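Local coordinates for protein colicin-D (Escherichia coli, PDB 5ZNM) that kills E. coli and closely related bacteria as a toxin whose C-terminal domain is a tRNA-cleaving ribonuclease that stops protein synthesis, at residues K331-K336 / Y348-T353. Numbering follows the deposited sequence.
Sequences KDTVEK and YFNPNT
Val334 and Phe349 form an antiparallel hydrogen-bonded pair: Val334 N gives to Phe349 O and Phe349 N to Val334 O, each at 2.8 Å and nearly straight. On the Val334 and Phe349 face of this short ladder, the Lys336 chain runs beside the phenyl ring and points the same way, with CD 3.6 Å from Phe349 CD2; with CG anti to the backbone N in both (chi1 175° in Lys336, 174° in Phe349), the two chains leave their strands alongside each other. Lys336 NZ hydrogen-bonds onward to the carbonyl of Leu382. On the other face Tyr348 and Glu335 meet obliquely, Tyr348 CE1 touching Glu335 CB at 3.7 Å. The methyl CG2 of Thr333 meets Tyr348 CB, the two side chains crossing at about a right angle. Where the strands end, side chains take over from backbone bonds. Asn350 ND2 donates in its amide plane to Thr333 OG1 (3.0 Å, 170°), an oxygen also hydrogen-bonded to the carbonyl of His327. The same amide's OD1 accepts from Asn352 N and Thr353 N on opposite faces of its plane, an Asx turn within an Asx motif that fixes the bend after the strand; Pro351 CD rests on Asp332 O at 3.2 Å. The contact thus closes one edge of the antiparallel sheet of the C-terminal tRNase domain: 334-335 is an outermost strand, 346-349 lies between it and 355-359, and helix 314-329 packs against Tyr348 and Asn350 through Leu328 and His327.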
# COMPACT_ATOMS: atom_id res chain seq x y z
N LYS A 331 41.54 20.82 5.11
CA LYS A 331 42.19 20.05 6.16
C LYS A 331 42.50 20.90 7.38
O LYS A 331 42.61 20.36 8.49
CB LYS A 331 43.47 19.41 5.63
CG LYS A 331 44.55 20.43 5.29
CD LYS A 331 45.90 19.78 5.06
CE LYS A 331 46.97 20.81 4.77
NZ LYS A 331 48.05 20.24 3.93
N ASP A 332 42.66 22.22 7.22
CA ASP A 332 42.93 23.03 8.40
C ASP A 332 41.67 23.57 9.06
O ASP A 332 41.78 24.22 10.10
CB ASP A 332 43.85 24.21 8.08
CG ASP A 332 45.14 23.79 7.43
OD1 ASP A 332 45.71 22.78 7.87
OD2 ASP A 332 45.56 24.45 6.47
N THR A 333 40.48 23.31 8.52
CA THR A 333 39.26 23.71 9.22
C THR A 333 39.00 22.72 10.35
O THR A 333 39.07 21.51 10.14
CB THR A 333 38.07 23.74 8.27
OG1 THR A 333 38.24 24.80 7.32
CG2 THR A 333 36.77 23.97 9.05
N VAL A 334 38.68 23.25 11.53
CA VAL A 334 38.54 22.44 12.73
C VAL A 334 37.23 22.80 13.42
O VAL A 334 36.73 23.92 13.30
CB VAL A 334 39.71 22.67 13.71
CG1 VAL A 334 41.03 22.20 13.08
CG2 VAL A 334 39.78 24.17 14.12
N GLU A 335 36.68 21.83 14.16
CA GLU A 335 35.55 22.13 15.03
C GLU A 335 36.05 22.97 16.20
O GLU A 335 37.04 22.62 16.85
CB GLU A 335 34.90 20.85 15.55
CG GLU A 335 33.72 21.13 16.46
CD GLU A 335 33.15 19.88 17.10
OE1 GLU A 335 33.55 18.77 16.69
OE2 GLU A 335 32.30 20.01 18.01
N LYS A 336 35.37 24.08 16.47
CA LYS A 336 35.83 25.01 17.50
C LYS A 336 34.60 25.71 18.06
O LYS A 336 34.10 26.67 17.47
CB LYS A 336 36.84 26.00 16.93
CG LYS A 336 37.30 27.11 17.93
CD LYS A 336 38.14 28.17 17.19
CE LYS A 336 38.47 29.37 18.10
NZ LYS A 336 39.37 29.02 19.26
N TYR A 348 32.61 25.44 12.83
CA TYR A 348 33.79 24.95 12.11
C TYR A 348 34.60 26.16 11.67
O TYR A 348 34.11 26.99 10.90
CB TYR A 348 33.38 24.07 10.92
CG TYR A 348 32.73 22.81 11.44
CD1 TYR A 348 33.50 21.75 11.91
CD2 TYR A 348 31.35 22.70 11.50
CE1 TYR A 348 32.90 20.61 12.42
CE2 TYR A 348 30.75 21.56 12.00
CZ TYR A 348 31.53 20.53 12.46
OH TYR A 348 30.92 19.40 12.97
N PHE A 349 35.81 26.27 12.19
CA PHE A 349 36.64 27.46 12.06
C PHE A 349 37.85 27.16 11.19
O PHE A 349 38.45 26.08 11.30
CB PHE A 349 37.11 27.92 13.44
CG PHE A 349 38.09 29.07 13.42
CD1 PHE A 349 37.70 30.32 12.99
CD2 PHE A 349 39.39 28.88 13.84
CE1 PHE A 349 38.61 31.40 13.01
CE2 PHE A 349 40.31 29.95 13.84
CZ PHE A 349 39.91 31.21 13.43
N ASN A 350 38.21 28.10 10.31
CA ASN A 350 39.45 27.99 9.56
C ASN A 350 40.42 29.06 10.03
O ASN A 350 40.10 30.25 9.94
CB ASN A 350 39.21 28.11 8.05
CG ASN A 350 40.46 27.85 7.25
OD1 ASN A 350 41.31 28.72 7.12
ND2 ASN A 350 40.58 26.64 6.71
N PRO A 351 41.62 28.71 10.51
CA PRO A 351 42.53 29.73 11.05
C PRO A 351 43.22 30.58 10.00
O PRO A 351 43.87 31.56 10.37
CB PRO A 351 43.55 28.90 11.84
CG PRO A 351 43.54 27.56 11.15
CD PRO A 351 42.13 27.34 10.71
N ASN A 352 43.11 30.24 8.72
CA ASN A 352 43.75 31.05 7.69
C ASN A 352 42.80 32.09 7.11
O ASN A 352 43.14 33.27 7.04
CB ASN A 352 44.27 30.15 6.57
CG ASN A 352 45.18 29.07 7.07
OD1 ASN A 352 45.02 27.90 6.74
ND2 ASN A 352 46.15 29.45 7.88
N THR A 353 41.61 31.66 6.70
CA THR A 353 40.62 32.63 6.25
C THR A 353 39.89 33.31 7.40
O THR A 353 39.24 34.34 7.16
CB THR A 353 39.57 31.96 5.37
OG1 THR A 353 38.82 31.04 6.18
CG2 THR A 353 40.23 31.20 4.19